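Local coordinates for p800 reaction center core protein (Heliobacterium modesticaldum, PDB 5V8K) that forms the homodimeric core of a photosynthetic reaction center, holding bacteriochlorophylls and other pigments in the membrane and binding an iron-sulfur cluster, at residues 333-345 with 351-363. Sequence-based numbering, arbitrary orientation.
With GBF (Bacteriochlorophyll g), chain X.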
loop_
_atom_site.group_PDB
_atom_site.type_symbol
_atom_site.label_atom_id
_atom_site.label_comp_id
_atom_site.label_asym_id
_atom_site.label_seq_id
_atom_site.Cartn_x
_atom_site.Cartn_y
_atom_site.Cartn_z
ATOM N N TYR A 333 -1.398 19.975 5.699
ATOM C CA TYR A 333 -1.324 18.696 6.386
ATOM C C TYR A 333 -0.956 18.874 7.856
ATOM O O TYR A 333 -1.371 18.081 8.704
ATOM C CB TYR A 333 -0.352 17.764 5.653
ATOM C CG TYR A 333 -0.918 17.234 4.328
ATOM C CD1 TYR A 333 -0.971 18.039 3.198
ATOM C CD2 TYR A 333 -1.423 15.952 4.225
ATOM C CE1 TYR A 333 -1.525 17.578 1.998
ATOM C CE2 TYR A 333 -1.978 15.475 3.011
ATOM C CZ TYR A 333 -2.011 16.302 1.921
ATOM O OH TYR A 333 -2.544 15.877 0.744
ATOM N N GLY A 334 -0.183 19.901 8.197
ATOM C CA GLY A 334 0.093 20.132 9.593
ATOM C C GLY A 334 -1.140 20.576 10.366
ATOM O O GLY A 334 -1.425 20.073 11.461
ATOM N N ILE A 335 -1.882 21.535 9.816
ATOM C CA ILE A 335 -3.131 21.937 10.457
ATOM C C ILE A 335 -4.080 20.754 10.576
ATOM O O ILE A 335 -4.702 20.536 11.630
ATOM C CB ILE A 335 -3.794 23.097 9.701
ATOM C CG1 ILE A 335 -3.060 24.406 9.982
ATOM C CG2 ILE A 335 -5.258 23.271 10.153
ATOM C CD1 ILE A 335 -3.517 25.519 9.075
ATOM N N ALA A 336 -4.251 19.994 9.477
ATOM C CA ALA A 336 -5.260 18.942 9.485
ATOM C C ALA A 336 -4.846 17.820 10.411
ATOM O O ALA A 336 -5.712 17.126 10.949
ATOM C CB ALA A 336 -5.510 18.400 8.071
ATOM N N THR A 337 -3.534 17.633 10.612
ATOM C CA THR A 337 -3.057 16.622 11.559
ATOM C C THR A 337 -3.319 17.065 12.998
ATOM O O THR A 337 -3.753 16.262 13.819
ATOM C CB THR A 337 -1.561 16.332 11.377
ATOM O OG1 THR A 337 -1.339 15.836 10.064
ATOM C CG2 THR A 337 -1.074 15.243 12.328
ATOM N N HIS A 338 -3.081 18.339 13.314
ATOM C CA HIS A 338 -3.389 18.826 14.655
ATOM C C HIS A 338 -4.875 18.656 14.934
ATOM O O HIS A 338 -5.265 18.052 15.930
ATOM C CB HIS A 338 -2.995 20.289 14.823
ATOM C CG HIS A 338 -3.707 20.976 15.956
ATOM N ND1 HIS A 338 -3.096 21.293 17.145
ATOM C CD2 HIS A 338 -4.985 21.401 16.080
ATOM C CE1 HIS A 338 -3.956 21.891 17.945
ATOM N NE2 HIS A 338 -5.115 21.962 17.322
ATOM N N ASN A 339 -5.712 19.161 14.029
ATOM C CA ASN A 339 -7.159 19.006 14.151
ATOM C C ASN A 339 -7.600 17.549 14.233
ATOM O O ASN A 339 -8.584 17.243 14.917
ATOM C CB ASN A 339 -7.846 19.673 12.977
ATOM C CG ASN A 339 -7.875 21.143 13.105
ATOM O OD1 ASN A 339 -7.522 21.669 14.151
ATOM N ND2 ASN A 339 -8.293 21.839 12.040
ATOM N N THR A 340 -6.906 16.652 13.532
ATOM C CA THR A 340 -7.241 15.230 13.577
ATOM C C THR A 340 -6.998 14.676 14.968
ATOM O O THR A 340 -7.838 13.955 15.517
ATOM C CB THR A 340 -6.402 14.451 12.548
ATOM O OG1 THR A 340 -6.768 14.830 11.225
ATOM C CG2 THR A 340 -6.574 12.935 12.642
ATOM N N ILE A 341 -5.829 15.002 15.537
ATOM C CA ILE A 341 -5.465 14.569 16.885
ATOM C C ILE A 341 -6.477 15.093 17.891
ATOM O O ILE A 341 -6.869 14.384 18.814
ATOM C CB ILE A 341 -4.031 15.021 17.218
ATOM C CG1 ILE A 341 -3.048 14.157 16.436
ATOM C CG2 ILE A 341 -3.709 14.923 18.708
ATOM C CD1 ILE A 341 -1.633 14.696 16.545
ATOM N N ALA A 342 -6.909 16.346 17.716
ATOM C CA ALA A 342 -7.944 16.954 18.544
ATOM C C ALA A 342 -9.294 16.216 18.427
ATOM O O ALA A 342 -9.919 15.901 19.441
ATOM C CB ALA A 342 -8.085 18.438 18.156
ATOM N N ASP A 343 -9.766 15.955 17.196
ATOM C CA ASP A 343 -11.010 15.208 16.985
ATOM C C ASP A 343 -10.925 13.796 17.567
ATOM O O ASP A 343 -11.897 13.288 18.122
ATOM C CB ASP A 343 -11.338 15.144 15.486
ATOM C CG ASP A 343 -12.009 16.395 14.955
ATOM O OD1 ASP A 343 -12.806 17.009 15.703
ATOM O OD2 ASP A 343 -11.717 16.780 13.783
ATOM N N ILE A 344 -9.792 13.124 17.392
ATOM C CA ILE A 344 -9.645 11.749 17.847
ATOM C C ILE A 344 -9.807 11.671 19.358
ATOM O O ILE A 344 -10.529 10.809 19.869
ATOM C CB ILE A 344 -8.294 11.176 17.402
ATOM C CG1 ILE A 344 -8.313 10.797 15.898
ATOM C CG2 ILE A 344 -7.908 9.920 18.214
ATOM C CD1 ILE A 344 -6.902 10.466 15.352
ATOM N N HIS A 345 -9.140 12.587 20.095
ATOM C CA HIS A 345 -8.980 12.488 21.535
ATOM C C HIS A 345 -9.966 13.360 22.295
ATOM O O HIS A 345 -9.788 13.568 23.499
ATOM C CB HIS A 345 -7.534 12.838 21.942
ATOM C CG HIS A 345 -6.522 11.853 21.456
ATOM N ND1 HIS A 345 -5.876 11.990 20.248
ATOM C CD2 HIS A 345 -6.058 10.705 21.997
ATOM C CE1 HIS A 345 -5.055 10.969 20.063
ATOM N NE2 HIS A 345 -5.158 10.166 21.103
ATOM N N GLY A 351 -4.279 13.968 30.172
ATOM C CA GLY A 351 -3.237 13.487 29.296
ATOM C C GLY A 351 -2.883 14.462 28.183
ATOM O O GLY A 351 -3.467 15.534 28.019
ATOM N N LEU A 352 -1.899 14.042 27.389
ATOM C CA LEU A 352 -1.225 14.938 26.455
ATOM C C LEU A 352 -2.158 15.555 25.423
ATOM O O LEU A 352 -1.884 16.654 24.928
ATOM C CB LEU A 352 -0.113 14.179 25.728
ATOM C CG LEU A 352 1.123 15.007 25.409
ATOM C CD1 LEU A 352 1.883 15.306 26.660
ATOM C CD2 LEU A 352 2.022 14.285 24.398
ATOM N N PHE A 353 -3.225 14.852 25.031
ATOM C CA PHE A 353 -4.068 15.280 23.929
ATOM C C PHE A 353 -5.407 15.852 24.359
ATOM O O PHE A 353 -6.268 16.069 23.510
ATOM C CB PHE A 353 -4.305 14.112 22.992
ATOM C CG PHE A 353 -3.053 13.463 22.500
ATOM C CD1 PHE A 353 -2.161 14.164 21.699
ATOM C CD2 PHE A 353 -2.776 12.145 22.817
ATOM C CE1 PHE A 353 -1.026 13.554 21.222
ATOM C CE2 PHE A 353 -1.637 11.540 22.357
ATOM C CZ PHE A 353 -0.769 12.233 21.537
ATOM N N ALA A 354 -5.609 16.122 25.630
ATOM C CA ALA A 354 -6.904 16.597 26.082
ATOM C C ALA A 354 -7.066 18.099 25.875
ATOM O O ALA A 354 -6.111 18.874 25.975
ATOM C CB ALA A 354 -7.103 16.274 27.558
ATOM N N HIS A 355 -8.294 18.495 25.557
ATOM C CA HIS A 355 -8.661 19.902 25.442
ATOM C C HIS A 355 -7.751 20.657 24.472
ATOM O O HIS A 355 -7.211 21.714 24.777
ATOM C CB HIS A 355 -8.672 20.524 26.831
ATOM C CG HIS A 355 -9.550 19.773 27.784
ATOM N ND1 HIS A 355 -9.072 19.164 28.926
ATOM C CD2 HIS A 355 -10.871 19.484 27.727
ATOM C CE1 HIS A 355 -10.067 18.554 29.544
ATOM N NE2 HIS A 355 -11.170 18.737 28.841
ATOM N N MET A 356 -7.573 20.094 23.279
ATOM C CA MET A 356 -6.886 20.826 22.236
ATOM C C MET A 356 -7.834 21.833 21.588
ATOM O O MET A 356 -9.052 21.652 21.556
ATOM C CB MET A 356 -6.334 19.849 21.234
ATOM C CG MET A 356 -5.292 18.904 21.842
ATOM S SD MET A 356 -4.837 17.653 20.642
ATOM C CE MET A 356 -4.220 18.679 19.310
ATOM N N THR A 357 -7.274 22.946 21.143
ATOM C CA THR A 357 -8.027 23.908 20.351
ATOM C C THR A 357 -8.059 23.473 18.894
ATOM O O THR A 357 -7.073 22.953 18.367
ATOM C CB THR A 357 -7.396 25.298 20.483
ATOM O OG1 THR A 357 -7.548 25.738 21.836
ATOM C CG2 THR A 357 -8.095 26.291 19.595
ATOM N N TYR A 358 -9.212 23.677 18.255
ATOM C CA TYR A 358 -9.356 23.466 16.820
ATOM C C TYR A 358 -8.764 24.645 16.064
ATOM O O TYR A 358 -9.004 25.802 16.431
ATOM C CB TYR A 358 -10.823 23.328 16.425
ATOM C CG TYR A 358 -11.075 22.274 15.356
ATOM C CD1 TYR A 358 -11.060 20.933 15.681
ATOM C CD2 TYR A 358 -11.342 22.620 14.037
ATOM C CE1 TYR A 358 -11.314 19.960 14.740
ATOM C CE2 TYR A 358 -11.604 21.644 13.079
ATOM C CZ TYR A 358 -11.582 20.323 13.441
ATOM O OH TYR A 358 -11.828 19.349 12.517
ATOM N N ILE A 359 -7.959 24.362 15.047
ATOM C CA ILE A 359 -7.427 25.425 14.206
ATOM C C ILE A 359 -8.487 25.773 13.173
ATOM O O ILE A 359 -8.919 24.922 12.388
ATOM C CB ILE A 359 -6.107 25.016 13.540
ATOM C CG1 ILE A 359 -5.049 24.772 14.613
ATOM C CG2 ILE A 359 -5.659 26.114 12.593
ATOM C CD1 ILE A 359 -3.808 24.158 14.092
ATOM N N ASN A 360 -8.892 27.031 13.158
ATOM C CA ASN A 360 -10.020 27.506 12.373
ATOM C C ASN A 360 -9.602 28.757 11.628
ATOM O O ASN A 360 -9.492 29.824 12.227
ATOM C CB ASN A 360 -11.222 27.812 13.259
ATOM C CG ASN A 360 -12.429 28.189 12.460
ATOM O OD1 ASN A 360 -12.506 27.888 11.277
ATOM N ND2 ASN A 360 -13.389 28.838 13.097
ATOM N N ILE A 361 -9.408 28.620 10.332
ATOM C CA ILE A 361 -8.982 29.682 9.433
ATOM C C ILE A 361 -9.922 29.681 8.233
ATOM O O ILE A 361 -10.208 28.618 7.682
ATOM C CB ILE A 361 -7.535 29.447 8.942
ATOM C CG1 ILE A 361 -6.565 29.291 10.120
ATOM C CG2 ILE A 361 -7.115 30.586 8.053
ATOM C CD1 ILE A 361 -5.139 28.944 9.688
ATOM N N GLY A 362 -10.327 30.868 7.782
ATOM C CA GLY A 362 -11.141 31.014 6.592
ATOM C C GLY A 362 -10.314 31.196 5.331
ATOM O O GLY A 362 -9.107 30.952 5.303
ATOM N N THR A 363 -10.995 31.672 4.277
ATOM C CA THR A 363 -10.415 31.860 2.946
ATOM C C THR A 363 -10.735 33.266 2.434
ATOM O O THR A 363 -11.397 33.439 1.405
ATOM C CB THR A 363 -10.948 30.798 1.989
ATOM O OG1 THR A 363 -12.376 30.916 1.858
ATOM C CG2 THR A 363 -10.602 29.395 2.510
HETATM MG MG GBF X . -0.688 21.698 17.508
HETATM C CHA GBF X . -1.670 22.764 20.690
HETATM C CHB GBF X . -0.953 24.819 16.454
HETATM C CHC GBF X . 0.911 20.572 14.693
HETATM C CHD GBF X . -0.075 18.482 19.025
HETATM N NA GBF X . -1.111 23.432 18.406
HETATM C C1A GBF X . -1.537 23.774 19.617
HETATM C C2A GBF X . -1.917 25.199 19.943
HETATM C C3A GBF X . -1.955 25.727 18.520
HETATM C C4A GBF X . -1.297 24.593 17.752
HETATM C CMA GBF X . -3.397 25.993 18.053
HETATM C CAA GBF X . -0.971 26.050 20.847
HETATM C CBA GBF X . 0.482 25.870 20.456
HETATM C CGA GBF X . 1.399 26.714 21.324
HETATM O O1A GBF X . 0.962 27.391 22.250
HETATM O O2A GBF X . 2.841 26.648 21.100
HETATM N NB GBF X . -0.154 22.590 15.767
HETATM C C1B GBF X . -0.341 23.881 15.473
HETATM C C2B GBF X . 0.092 24.093 14.155
HETATM C C3B GBF X . 0.624 22.901 13.688
HETATM C C4B GBF X . 0.487 21.990 14.749
HETATM C CMB GBF X . -0.019 25.387 13.401
HETATM C CAB GBF X . 1.199 22.639 12.343
HETATM C CBB GBF X . 1.198 23.408 11.257
HETATM N NC GBF X . 0.180 19.920 16.999
HETATM C C1C GBF X . 0.777 19.641 15.841
HETATM C C2C GBF X . 1.366 18.331 15.492
HETATM C C3C GBF X . 1.024 17.872 16.848
HETATM C C4C GBF X . 0.332 18.753 17.644
HETATM C CMC GBF X . 0.466 17.688 14.412
HETATM C CAC GBF X . 1.316 16.507 17.361
HETATM C CBC GBF X . 2.051 15.508 16.504
HETATM N ND GBF X . -0.693 20.796 19.303
HETATM C C1D GBF X . -0.612 19.590 19.844
HETATM C C2D GBF X . -1.119 19.296 21.348
HETATM C C3D GBF X . -1.460 20.629 21.472
HETATM C C4D GBF X . -1.233 21.491 20.372
HETATM C CMD GBF X . -1.202 18.122 22.279
HETATM C CAD GBF X . -1.846 21.468 22.637
HETATM O OBD GBF X . -2.436 21.184 23.731
HETATM C CBD GBF X . -2.031 22.853 22.133
HETATM C CGD GBF X . -3.426 23.362 22.297
HETATM O O1D GBF X . -4.367 23.028 21.587
HETATM O O2D GBF X . -3.686 24.330 23.313
HETATM C CED GBF X . -5.044 24.547 23.673
#
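His338 stands between the methyl groups of Met356 and Ile359, with Met356 CE over one ring face and Ile359 CD1 over the other. With CG anti to the backbone N (chi1 159°), the His338 ring links pigment and loop: His338 ND1 binds the bacteriochlorophyll magnesium at 2.5 Å, while His338 NE2 makes a nearly straight hydrogen bond to Thr357 O, its modelled length doubtfully short. Between them, the magnesium bond and the two methyls probably hold the ring's rotation, with the Thr357 O bond adding to this. Thr357 N, in turn, donates to the pigment's O1D at 2.9 Å.

The next residue, Asn339, lays its amide flat over the Tyr358 ring, planes 9° apart, and grips the backbone of Ile359 twice: Asn339 OD1 accepts from Ile359 N (2.9 Å) and Asn339 ND2 gives to Ile359 O (3.2 Å), both on lone pairs in the carbonyl plane. Tyr358 OH reaches the syn side of Asp343 OD2, an oxygen that Ser466 also bonds. A leucine in place of Tyr358 would probably leave Asp343 OD2 without its phenol donor and the Asn339 amide without the flat ring stacked on it. Near the helix end, the His345 and Phe353 rings stack face to face, centroids 4.3 Å apart. This is a histidine-ligated bacteriochlorophyll g site, its axial ligand braced by the loop following the helix.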